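Local coordinates for protein putative glycerophosphodiester phosphodiesterase (Galdieria sulphuraria, PDB 2O55) that is of unknown function but belongs to the glycerophosphoryl diester phosphodiesterase family and folds as a TIM barrel, at residues A[42-46]-A[116-120]; A[49-53]-A[129-133]; A[100-104]-A[138-143]. One frame throughout, in Å; residues are numbered along the deposited sequence.

Contact 1. Residues A[42-46]-A[116-120]; sequences TDLRV and KGEEW. With SO4 (sulfate ion), chain C.
The carbonyl oxygen of Leu-44 accepts two weak hydrogen bonds from the opposite segment: Lys-116 N lies 3.1 Å from Leu-44 O, and Trp-120 NE1 lies 3.2 Å from the same Leu-44 O. The indole N-H is itself shared, since Trp-120 NE1 also makes a weak hydrogen bond back to Lys-116 O at 2.9 Å. With both carbonyls near the rim of the indole, these bonds tie the loop 116-120 to the strand end; the indole suits the place because its N-H lies at the rim of a large apolar ring.

Apolar packing continues along the benzo side of that ring. Leu-44 CB touches Trp-120 CZ2 at 3.6 Å, while Val-46 CG2 meets Trp-120 CH2 at 3.9 Å. Leu-131 of helix 127-136 touches both Leu-44 and Trp-120, and so extends this apolar cluster.

Strands 39-46 and 110-115 are parallel neighbours in the TIM barrel, and the contact sits at their C-terminal ends, the rim where barrels of this fold carry their sites.

Charged groups occupy the other side of strand 39-46. The Arg-45 chain, bent at chi3 (97°), turns its guanidinium so that Lys-116 CB sits 3.6 Å above one face, toward the rim of the group. Glu-118 OE1 stands at the guanidinium edge, too far for a salt bridge. Asp-43 runs alongside the Lys-116 methylenes, but its carboxylate is bonded to Asn-24.

A sulfate ion, probably from the crystallisation liquor, lies beside the Lys-116 end and the Gly-117 N-H. Lys-116 NZ gives a hydrogen bond to sulfate O2 at 3.0 Å, and Gly-117 N a nearly straight one to sulfate O4 at 2.6 Å (160°). His-150 NE2 also binds this anion.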
ATOM      1  N   THR A  42      -0.888   1.941  -2.312  1.00 16.21           N
ATOM      2  CA  THR A  42      -0.300   1.984  -3.660  1.00 15.82           C
ATOM      3  C   THR A  42       1.144   1.473  -3.685  1.00 16.09           C
ATOM      4  O   THR A  42       1.807   1.368  -2.645  1.00 15.78           O
ATOM      5  CB  THR A  42      -0.415   3.378  -4.313  1.00 15.56           C
ATOM      6  OG1 THR A  42      -0.181   3.263  -5.715  1.00 15.24           O
ATOM      7  CG2 THR A  42       0.585   4.319  -3.744  1.00 15.32           C
ATOM      8  N   ASP A  43       1.615   1.171  -4.891  1.00 16.42           N
ATOM      9  CA  ASP A  43       2.859   0.448  -5.090  1.00 16.78           C
ATOM     10  C   ASP A  43       3.951   1.337  -5.684  1.00 16.50           C
ATOM     11  O   ASP A  43       3.854   1.738  -6.839  1.00 16.91           O
ATOM     12  CB  ASP A  43       2.586  -0.736  -6.025  1.00 17.47           C
ATOM     13  CG  ASP A  43       1.425  -1.633  -5.537  1.00 18.86           C
ATOM     14  OD1 ASP A  43       1.552  -2.250  -4.446  1.00 19.97           O
ATOM     15  OD2 ASP A  43       0.398  -1.730  -6.261  1.00 19.96           O
ATOM     16  N   LEU A  44       4.990   1.635  -4.904  1.00 16.19           N
ATOM     17  CA  LEU A  44       6.092   2.506  -5.362  1.00 15.68           C
ATOM     18  C   LEU A  44       7.201   1.744  -6.057  1.00 15.58           C
ATOM     19  O   LEU A  44       7.746   0.795  -5.486  1.00 15.63           O
ATOM     20  CB  LEU A  44       6.728   3.263  -4.194  1.00 15.30           C
ATOM     21  CG  LEU A  44       5.850   3.983  -3.182  1.00 15.50           C
ATOM     22  CD1 LEU A  44       6.755   4.754  -2.245  1.00 15.31           C
ATOM     23  CD2 LEU A  44       4.850   4.905  -3.872  1.00 15.57           C
ATOM     24  N   ARG A  45       7.535   2.158  -7.281  1.00 15.38           N
ATOM     25  CA  ARG A  45       8.750   1.686  -7.955  1.00 15.07           C
ATOM     26  C   ARG A  45       9.458   2.882  -8.574  1.00 15.99           C
ATOM     27  O   ARG A  45       8.846   3.939  -8.787  1.00 16.01           O
ATOM     28  CB  ARG A  45       8.456   0.621  -9.031  1.00 14.96           C
ATOM     29  CG  ARG A  45       7.421  -0.440  -8.651  1.00 14.02           C
ATOM     30  CD  ARG A  45       7.212  -1.475  -9.723  1.00 13.33           C
ATOM     31  NE  ARG A  45       7.998  -2.664  -9.442  1.00 11.34           N
ATOM     32  CZ  ARG A  45       7.496  -3.821  -9.017  1.00 10.74           C
ATOM     33  NH1 ARG A  45       6.190  -3.965  -8.845  1.00 10.21           N
ATOM     34  NH2 ARG A  45       8.304  -4.848  -8.772  1.00  9.45           N
ATOM     35  N   VAL A  46      10.742   2.712  -8.873  1.00 16.92           N
ATOM     36  CA  VAL A  46      11.558   3.787  -9.445  1.00 18.10           C
ATOM     37  C   VAL A  46      11.899   3.516 -10.906  1.00 18.66           C
ATOM     38  O   VAL A  46      12.417   2.446 -11.233  1.00 18.70           O
ATOM     39  CB  VAL A  46      12.859   3.983  -8.635  1.00 18.23           C
ATOM     40  CG1 VAL A  46      13.894   4.825  -9.424  1.00 18.69           C
ATOM     41  CG2 VAL A  46      12.547   4.596  -7.271  1.00 17.95           C
ATOM     42  N   LYS A 116       7.669  -1.610  -3.511  1.00 15.76           N
ATOM     43  CA  LYS A 116       7.765  -2.771  -4.382  1.00 16.53           C
ATOM     44  C   LYS A 116       9.160  -2.795  -4.976  1.00 17.22           C
ATOM     45  O   LYS A 116       9.518  -1.990  -5.841  1.00 16.83           O
ATOM     46  CB  LYS A 116       6.684  -2.751  -5.462  1.00 16.64           C
ATOM     47  CG  LYS A 116       5.402  -3.487  -5.093  1.00 16.81           C
ATOM     48  CD  LYS A 116       5.458  -4.943  -5.506  1.00 17.40           C
ATOM     49  CE  LYS A 116       4.363  -5.764  -4.819  1.00 18.60           C
ATOM     50  NZ  LYS A 116       4.428  -7.214  -5.229  1.00 20.17           N
ATOM     51  N   GLY A 117       9.930  -3.770  -4.512  1.00 18.33           N
ATOM     52  CA  GLY A 117      11.331  -3.537  -4.246  1.00 19.18           C
ATOM     53  C   GLY A 117      12.315  -4.500  -4.810  1.00 19.75           C
ATOM     54  O   GLY A 117      12.596  -5.558  -4.245  1.00 20.23           O
ATOM     55  N   GLU A 118      12.849  -4.119  -5.950  1.00 20.29           N
ATOM     56  CA  GLU A 118      14.106  -4.664  -6.357  1.00 20.55           C
ATOM     57  C   GLU A 118      15.099  -3.877  -5.497  1.00 20.32           C
ATOM     58  O   GLU A 118      15.812  -4.458  -4.675  1.00 20.15           O
ATOM     59  CB  GLU A 118      14.318  -4.451  -7.866  1.00 20.89           C
ATOM     60  CG  GLU A 118      13.331  -5.207  -8.795  1.00 21.14           C
ATOM     61  CD  GLU A 118      12.958  -4.375 -10.022  1.00 22.25           C
ATOM     62  OE1 GLU A 118      12.298  -3.328  -9.825  1.00 21.73           O
ATOM     63  OE2 GLU A 118      13.326  -4.748 -11.172  1.00 22.72           O
ATOM     64  N   GLU A 119      15.051  -2.548  -5.627  1.00 20.15           N
ATOM     65  CA  GLU A 119      16.128  -1.668  -5.161  1.00 20.35           C
ATOM     66  C   GLU A 119      15.770  -0.617  -4.089  1.00 19.93           C
ATOM     67  O   GLU A 119      16.443   0.413  -3.936  1.00 19.63           O
ATOM     68  CB  GLU A 119      16.786  -0.995  -6.368  1.00 20.71           C
ATOM     69  CG  GLU A 119      15.917   0.053  -7.051  1.00 21.70           C
ATOM     70  CD  GLU A 119      16.771   1.094  -7.752  1.00 24.28           C
ATOM     71  OE1 GLU A 119      16.760   2.267  -7.303  1.00 23.89           O
ATOM     72  OE2 GLU A 119      17.486   0.726  -8.728  1.00 24.77           O
ATOM     73  N   TRP A 120      14.703  -0.876  -3.350  1.00 19.51           N
ATOM     74  CA  TRP A 120      14.490  -0.175  -2.097  1.00 19.22           C
ATOM     75  C   TRP A 120      15.476  -0.716  -1.085  1.00 19.66           C
ATOM     76  O   TRP A 120      15.796  -0.059  -0.105  1.00 19.42           O
ATOM     77  CB  TRP A 120      13.063  -0.366  -1.612  1.00 18.13           C
ATOM     78  CG  TRP A 120      12.104   0.144  -2.607  1.00 17.33           C
ATOM     79  CD1 TRP A 120      11.375  -0.595  -3.482  1.00 16.64           C
ATOM     80  CD2 TRP A 120      11.792   1.510  -2.876  1.00 15.29           C
ATOM     81  NE1 TRP A 120      10.607   0.220  -4.267  1.00 15.65           N
ATOM     82  CE2 TRP A 120      10.847   1.521  -3.928  1.00 13.70           C
ATOM     83  CE3 TRP A 120      12.213   2.728  -2.325  1.00 15.86           C
ATOM     84  CZ2 TRP A 120      10.311   2.690  -4.451  1.00 13.97           C
ATOM     85  CZ3 TRP A 120      11.671   3.910  -2.842  1.00 16.63           C
ATOM     86  CH2 TRP A 120      10.725   3.872  -3.904  1.00 16.19           C
TER
HETATM   87  S   SO4 C   2       8.112  -7.047  -3.435  0.75 31.06           S
HETATM   88  O1  SO4 C   2       8.659  -8.370  -3.160  0.75 29.78           O
HETATM   89  O2  SO4 C   2       7.334  -7.104  -4.671  0.75 29.26           O
HETATM   90  O3  SO4 C   2       7.258  -6.618  -2.321  0.75 31.49           O
HETATM   91  O4  SO4 C   2       9.206  -6.097  -3.595  0.75 28.32           O

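Contact 2. Residues A[49-53]-A[129-133]; sequences TGEIV and QRLLL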
ATOM      1  N   THR A  49      14.758   7.256 -15.102  1.00 21.00           N
ATOM      2  CA  THR A  49      15.260   8.639 -14.954  1.00 20.86           C
ATOM      3  C   THR A  49      15.269   9.177 -13.514  1.00 20.73           C
ATOM      4  O   THR A  49      15.522  10.360 -13.284  1.00 20.64           O
ATOM      5  CB  THR A  49      14.547   9.645 -15.932  1.00 20.98           C
ATOM      6  OG1 THR A  49      13.193   9.227 -16.170  1.00 20.11           O
ATOM      7  CG2 THR A  49      15.319   9.753 -17.273  1.00 20.83           C
ATOM      8  N   GLY A  50      14.983   8.304 -12.556  1.00 20.82           N
ATOM      9  CA  GLY A  50      15.046   8.660 -11.137  1.00 21.21           C
ATOM     10  C   GLY A  50      13.748   8.710 -10.333  1.00 21.32           C
ATOM     11  O   GLY A  50      13.744   8.404  -9.138  1.00 21.34           O
ATOM     12  N   GLU A  51      12.649   9.101 -10.969  1.00 21.25           N
ATOM     13  CA  GLU A  51      11.450   9.451 -10.224  1.00 21.31           C
ATOM     14  C   GLU A  51      10.619   8.249  -9.801  1.00 21.42           C
ATOM     15  O   GLU A  51      10.705   7.161 -10.389  1.00 21.26           O
ATOM     16  CB  GLU A  51      10.616  10.525 -10.944  1.00 21.18           C
ATOM     17  CG  GLU A  51      10.475  10.361 -12.439  1.00 22.38           C
ATOM     18  CD  GLU A  51      11.730  10.777 -13.247  1.00 24.05           C
ATOM     19  OE1 GLU A  51      11.999  11.989 -13.402  1.00 24.27           O
ATOM     20  OE2 GLU A  51      12.435   9.883 -13.761  1.00 24.26           O
ATOM     21  N   ILE A  52       9.838   8.466  -8.740  1.00 21.81           N
ATOM     22  CA  ILE A  52       9.011   7.431  -8.110  1.00 21.61           C
ATOM     23  C   ILE A  52       7.629   7.349  -8.759  1.00 21.79           C
ATOM     24  O   ILE A  52       6.851   8.306  -8.766  1.00 22.02           O
ATOM     25  CB  ILE A  52       8.936   7.619  -6.569  1.00 21.34           C
ATOM     26  CG1 ILE A  52      10.308   7.346  -5.945  1.00 21.25           C
ATOM     27  CG2 ILE A  52       7.947   6.658  -5.958  1.00 21.59           C
ATOM     28  CD1 ILE A  52      10.712   8.298  -4.873  1.00 20.80           C
ATOM     29  N   VAL A  53       7.342   6.177  -9.302  1.00 22.12           N
ATOM     30  CA  VAL A  53       6.155   5.941 -10.100  1.00 22.19           C
ATOM     31  C   VAL A  53       5.210   4.966  -9.363  1.00 22.58           C
ATOM     32  O   VAL A  53       5.632   4.299  -8.413  1.00 23.21           O
ATOM     33  CB  VAL A  53       6.641   5.435 -11.475  1.00 22.26           C
ATOM     34  CG1 VAL A  53       5.820   4.270 -12.010  1.00 22.63           C
ATOM     35  CG2 VAL A  53       6.737   6.588 -12.451  1.00 20.91           C
ATOM     36  N   GLN A 129      15.882   9.156   0.070  1.00 20.45           N
ATOM     37  CA  GLN A 129      15.850  10.599   0.204  1.00 20.13           C
ATOM     38  C   GLN A 129      14.953  11.245  -0.820  1.00 19.14           C
ATOM     39  O   GLN A 129      14.296  12.231  -0.520  1.00 19.14           O
ATOM     40  CB  GLN A 129      17.235  11.174   0.058  1.00 20.45           C
ATOM     41  CG  GLN A 129      17.829  11.550   1.383  1.00 23.88           C
ATOM     42  CD  GLN A 129      19.340  11.667   1.300  1.00 28.44           C
ATOM     43  OE1 GLN A 129      20.022  10.769   0.770  1.00 30.45           O
ATOM     44  NE2 GLN A 129      19.877  12.776   1.814  1.00 29.11           N
ATOM     45  N   ARG A 130      14.940  10.699  -2.035  1.00 18.29           N
ATOM     46  CA  ARG A 130      14.089  11.214  -3.099  1.00 17.23           C
ATOM     47  C   ARG A 130      12.661  11.091  -2.630  1.00 16.26           C
ATOM     48  O   ARG A 130      11.864  12.024  -2.779  1.00 16.10           O
ATOM     49  CB  ARG A 130      14.290  10.439  -4.410  1.00 17.27           C
ATOM     50  CG  ARG A 130      13.517  11.024  -5.612  1.00 17.74           C
ATOM     51  CD  ARG A 130      14.151  10.656  -6.962  1.00 17.80           C
ATOM     52  NE  ARG A 130      15.591  10.934  -6.979  1.00 19.92           N
ATOM     53  CZ  ARG A 130      16.550  10.008  -6.930  1.00 19.41           C
ATOM     54  NH1 ARG A 130      16.227   8.719  -6.890  1.00 18.92           N
ATOM     55  NH2 ARG A 130      17.833  10.375  -6.924  1.00 18.90           N
ATOM     56  N   LEU A 131      12.359   9.941  -2.031  1.00 15.11           N
ATOM     57  CA  LEU A 131      11.036   9.689  -1.530  1.00 13.98           C
ATOM     58  C   LEU A 131      10.685  10.671  -0.423  1.00 14.21           C
ATOM     59  O   LEU A 131       9.630  11.317  -0.470  1.00 14.93           O
ATOM     60  CB  LEU A 131      10.915   8.247  -1.034  1.00 14.04           C
ATOM     61  CG  LEU A 131       9.564   7.773  -0.467  1.00 12.71           C
ATOM     62  CD1 LEU A 131       8.427   8.143  -1.388  1.00 10.90           C
ATOM     63  CD2 LEU A 131       9.559   6.284  -0.197  1.00 12.65           C
ATOM     64  N   LEU A 132      11.567  10.790   0.563  1.00 13.49           N
ATOM     65  CA  LEU A 132      11.231  11.512   1.773  1.00 13.30           C
ATOM     66  C   LEU A 132      11.023  12.978   1.488  1.00 13.32           C
ATOM     67  O   LEU A 132      10.018  13.549   1.933  1.00 13.50           O
ATOM     68  CB  LEU A 132      12.293  11.303   2.854  1.00 13.33           C
ATOM     69  CG  LEU A 132      12.334   9.903   3.478  1.00 12.69           C
ATOM     70  CD1 LEU A 132      13.462   9.789   4.500  1.00 11.60           C
ATOM     71  CD2 LEU A 132      10.991   9.583   4.103  1.00 12.02           C
ATOM     72  N   LEU A 133      11.958  13.560   0.729  1.00 12.98           N
ATOM     73  CA  LEU A 133      11.929  14.969   0.352  1.00 12.99           C
ATOM     74  C   LEU A 133      10.697  15.300  -0.436  1.00 13.13           C
ATOM     75  O   LEU A 133      10.151  16.399  -0.292  1.00 12.53           O
ATOM     76  CB  LEU A 133      13.138  15.340  -0.484  1.00 13.10           C
ATOM     77  CG  LEU A 133      14.501  15.452   0.194  1.00 14.42           C
ATOM     78  CD1 LEU A 133      15.080  16.854  -0.099  1.00 15.80           C
ATOM     79  CD2 LEU A 133      14.459  15.176   1.715  1.00 16.01           C
TER
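Ile-52 and Leu-131 bring the backbones closest, with 7.2 Å between their CA atoms, where the start of strand 52-54 passes the helix 127-136. Ahead of the strand the chain turns at Gly-50, whose positive phi of 113° suits glycine, because a CB at these backbone angles would be jammed against the carbonyl oxygen of Thr-49.

Ile-52 points its CB toward the helix, and its long branch does the touching: CD1 ends 3.6 Å from Leu-131 CA and 3.8 Å from Leu-131 CB. A slim methyl tip of this kind can lie directly against the helix backbone. The same CD1 also meets the aliphatic part of Arg-130, at 4.0 Å from CG. Arg-130 CG is anti to the backbone N (chi1 -174°), which sends the chain out from the helix until CD lies against Gly-50 O. Farther out, NH1 makes a long, weak ion pair with Asp-127, so the arginine covers the edge of the apolar patch with its methylenes while its guanidinium extends beyond them.

Within the turn, Thr-49 OG1 donates to Glu-51 OE2 at 2.6 Å, from above the carboxylate plane; Thr-49 OG1 is also bonded to Leu-78 N.

Strands 39-46 and 52-54 pair antiparallel as a beta hairpin on a TIM barrel, and helix 127-136 packs against that hairpin through Leu-131 and the methylenes of Arg-130.

Contact 3. Residues A[100-104]-A[138-143]; sequences VAIEE and YHMQER
Tyr-138 and Val-100 meet because Tyr-138 CG lies anti to its carbonyl carbon (chi1 -75°), which swings the phenol over to helix 95-104. A bend at chi2 (-66°) likewise carries the end of Met-140, modelled as selenomethionine, to the same helix.

Val-100 CG2 touches Tyr-138 CE2 at 3.6 Å, the two side chains crossing at a slant, and the phenol oxygen is hydrogen-bonded to Glu-96 one turn back. Met-140 CE lies against two helix residues, 3.4 Å from Ile-102 CG2 and close to Glu-103 OE1; a long unbranched chain suits that reach. Arg-143 slides past Ile-102 in the opposite direction, its NH2 3.5 Å from Ile-102 CG2, while its NH1 bonds weakly to the backbone oxygens of Phe-107 and Leu-109. His-139, at positive phi, closes a Schellman motif that ends helix 127-136 and starts this turn.

Glu-103 OE2 and Arg-143 NH2 stay 4.3 Å apart, beyond a salt bridge. Helix and turn are therefore joined mainly by apolar packing, with the opposite charges probably adding a modest attraction at its exposed border.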
ATOM      1  N   VAL A 100       0.006  16.159  -5.672  1.00 18.87           N
ATOM      2  CA  VAL A 100      -0.653  17.227  -6.397  1.00 19.00           C
ATOM      3  C   VAL A 100      -2.181  17.021  -6.481  1.00 19.26           C
ATOM      4  O   VAL A 100      -2.948  17.938  -6.170  1.00 19.35           O
ATOM      5  CB  VAL A 100      -0.008  17.380  -7.810  1.00 19.17           C
ATOM      6  CG1 VAL A 100      -0.982  18.003  -8.815  1.00 18.73           C
ATOM      7  CG2 VAL A 100       1.325  18.161  -7.732  1.00 18.08           C
ATOM      8  N   ALA A 101      -2.615  15.821  -6.882  1.00 19.48           N
ATOM      9  CA  ALA A 101      -4.052  15.460  -6.914  1.00 19.63           C
ATOM     10  C   ALA A 101      -4.717  15.721  -5.565  1.00 19.89           C
ATOM     11  O   ALA A 101      -5.757  16.399  -5.478  1.00 19.58           O
ATOM     12  CB  ALA A 101      -4.249  13.972  -7.327  1.00 19.10           C
ATOM     13  N   ILE A 102      -4.085  15.181  -4.520  1.00 20.07           N
ATOM     14  CA  ILE A 102      -4.613  15.218  -3.167  1.00 20.29           C
ATOM     15  C   ILE A 102      -4.670  16.660  -2.652  1.00 20.31           C
ATOM     16  O   ILE A 102      -5.636  17.051  -1.982  1.00 20.42           O
ATOM     17  CB  ILE A 102      -3.807  14.262  -2.226  1.00 20.16           C
ATOM     18  CG1 ILE A 102      -4.023  12.808  -2.636  1.00 20.37           C
ATOM     19  CG2 ILE A 102      -4.251  14.388  -0.784  1.00 20.78           C
ATOM     20  CD1 ILE A 102      -3.082  11.835  -1.972  1.00 20.24           C
ATOM     21  N   GLU A 103      -3.655  17.445  -3.011  1.00 20.49           N
ATOM     22  CA  GLU A 103      -3.504  18.825  -2.539  1.00 20.73           C
ATOM     23  C   GLU A 103      -4.559  19.784  -3.055  1.00 20.18           C
ATOM     24  O   GLU A 103      -4.929  20.709  -2.348  1.00 19.89           O
ATOM     25  CB  GLU A 103      -2.112  19.375  -2.882  1.00 21.23           C
ATOM     26  CG  GLU A 103      -1.408  20.020  -1.684  1.00 23.66           C
ATOM     27  CD  GLU A 103      -1.241  19.024  -0.512  1.00 26.95           C
ATOM     28  OE1 GLU A 103      -0.614  17.955  -0.719  1.00 27.33           O
ATOM     29  OE2 GLU A 103      -1.746  19.303   0.607  1.00 28.12           O
ATOM     30  N   GLU A 104      -5.023  19.570  -4.288  1.00 20.00           N
ATOM     31  CA  GLU A 104      -6.054  20.411  -4.910  1.00 19.61           C
ATOM     32  C   GLU A 104      -7.415  20.041  -4.371  1.00 19.33           C
ATOM     33  O   GLU A 104      -8.350  20.844  -4.419  1.00 19.43           O
ATOM     34  CB  GLU A 104      -6.063  20.214  -6.415  1.00 19.66           C
ATOM     35  CG  GLU A 104      -4.790  20.652  -7.106  1.00 19.98           C
ATOM     36  CD  GLU A 104      -4.732  20.180  -8.549  1.00 20.73           C
ATOM     37  OE1 GLU A 104      -5.039  18.995  -8.816  1.00 21.19           O
ATOM     38  OE2 GLU A 104      -4.380  20.997  -9.423  1.00 21.18           O
ATOM     39  N   TYR A 138       5.324  18.096   0.067  1.00 18.80           N
ATOM     40  CA  TYR A 138       3.869  18.151  -0.053  1.00 18.87           C
ATOM     41  C   TYR A 138       3.213  18.063   1.324  1.00 19.05           C
ATOM     42  O   TYR A 138       2.015  17.798   1.453  1.00 18.55           O
ATOM     43  CB  TYR A 138       3.369  17.073  -1.023  1.00 18.69           C
ATOM     44  CG  TYR A 138       3.644  17.459  -2.445  1.00 18.84           C
ATOM     45  CD1 TYR A 138       4.893  17.227  -3.033  1.00 19.00           C
ATOM     46  CD2 TYR A 138       2.672  18.118  -3.198  1.00 19.93           C
ATOM     47  CE1 TYR A 138       5.153  17.634  -4.345  1.00 18.87           C
ATOM     48  CE2 TYR A 138       2.921  18.523  -4.507  1.00 18.94           C
ATOM     49  CZ  TYR A 138       4.156  18.277  -5.071  1.00 18.28           C
ATOM     50  OH  TYR A 138       4.368  18.672  -6.359  1.00 18.04           O
ATOM     51  N   HIS A 139       4.032  18.320   2.343  1.00 19.59           N
ATOM     52  CA  HIS A 139       3.619  18.290   3.740  1.00 19.99           C
ATOM     53  C   HIS A 139       2.757  17.066   3.975  1.00 20.33           C
ATOM     54  O   HIS A 139       1.712  17.150   4.609  1.00 20.73           O
ATOM     55  CB  HIS A 139       2.900  19.587   4.114  1.00 19.77           C
ATOM     56  CG  HIS A 139       3.602  20.805   3.610  1.00 20.50           C
ATOM     57  ND1 HIS A 139       4.479  21.531   4.386  1.00 21.19           N
ATOM     58  CD2 HIS A 139       3.608  21.389   2.388  1.00 20.65           C
ATOM     59  CE1 HIS A 139       4.969  22.529   3.674  1.00 21.36           C
ATOM     60  NE2 HIS A 139       4.462  22.461   2.457  1.00 21.57           N
HETATM   61  N   MSE A 140       3.212  15.925   3.453  1.00 20.35           N
HETATM   62  CA  MSE A 140       2.459  14.683   3.519  1.00 20.07           C
HETATM   63  C   MSE A 140       2.937  13.791   4.650  1.00 19.94           C
HETATM   64  O   MSE A 140       2.389  12.715   4.854  1.00 19.89           O
HETATM   65  CB  MSE A 140       2.582  13.945   2.192  1.00 20.82           C
HETATM   66  CG  MSE A 140       1.675  14.482   1.086  1.00 21.14           C
HETATM   67 SE   MSE A 140      -0.206  14.175   1.542  1.00 23.53          SE
HETATM   68  CE  MSE A 140      -0.962  14.881   0.000  1.00 24.31           C
ATOM     69  N   GLN A 141       3.948  14.253   5.392  1.00 19.73           N
ATOM     70  CA  GLN A 141       4.583  13.484   6.487  1.00 19.39           C
ATOM     71  C   GLN A 141       3.585  12.750   7.413  1.00 19.42           C
ATOM     72  O   GLN A 141       3.812  11.606   7.813  1.00 19.28           O
ATOM     73  CB  GLN A 141       5.521  14.370   7.365  1.00 19.22           C
ATOM     74  CG  GLN A 141       6.602  15.233   6.670  1.00 18.38           C
ATOM     75  CD  GLN A 141       6.112  16.640   6.286  1.00 18.70           C
ATOM     76  OE1 GLN A 141       4.980  16.821   5.826  1.00 18.32           O
ATOM     77  NE2 GLN A 141       6.974  17.635   6.466  1.00 17.13           N
ATOM     78  N   GLU A 142       2.495  13.418   7.782  1.00 19.47           N
ATOM     79  CA  GLU A 142       1.627  12.874   8.827  1.00 19.30           C
ATOM     80  C   GLU A 142       0.446  12.068   8.248  1.00 18.11           C
ATOM     81  O   GLU A 142      -0.377  11.544   9.005  1.00 17.78           O
ATOM     82  CB  GLU A 142       1.232  13.969   9.839  1.00 18.76           C
ATOM     83  CG  GLU A 142       2.418  14.428  10.700  1.00 19.45           C
ATOM     84  CD  GLU A 142       2.154  15.739  11.461  1.00 21.36           C
ATOM     85  OE1 GLU A 142       1.266  16.507  11.024  1.00 25.52           O
ATOM     86  OE2 GLU A 142       2.826  16.018  12.495  1.00 22.43           O
ATOM     87  N   ARG A 143       0.435  11.930   6.915  1.00 16.91           N
ATOM     88  CA  ARG A 143      -0.587  11.210   6.154  1.00 16.33           C
ATOM     89  C   ARG A 143      -0.047  10.017   5.335  1.00 16.54           C
ATOM     90  O   ARG A 143      -0.704   9.537   4.390  1.00 16.70           O
ATOM     91  CB  ARG A 143      -1.215  12.162   5.152  1.00 16.54           C
ATOM     92  CG  ARG A 143      -1.723  13.481   5.695  1.00 16.26           C
ATOM     93  CD  ARG A 143      -3.021  13.782   5.009  1.00 15.73           C
ATOM     94  NE  ARG A 143      -2.983  14.843   4.002  1.00 14.12           N
ATOM     95  CZ  ARG A 143      -3.949  15.029   3.105  1.00 13.42           C
ATOM     96  NH1 ARG A 143      -4.980  14.203   3.066  1.00 14.66           N
ATOM     97  NH2 ARG A 143      -3.896  16.021   2.241  1.00 13.44           N
TER

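In the fold
Along the chain the first segments of contacts 1, 2 and 3 come in that order, followed by their second segments in the same order, so all three pairings interleave. Contacts 1 and 2 touch, their centres 10 Å apart: strands 39-46 and 52-54 are antiparallel neighbours in one sheet, and Arg-45 O probably bonds to Val-53 N. Leu-44 and Leu-131 also pack together between them. Contact 3 lies about 20 Å from contact 1 and 15 Å from contact 2, centre to centre, without touching either. Its second segment is the loop after helix 127-136, on which contact 2 lies, so the contacts join two strands, two helices and nearby loops within one TIM barrel.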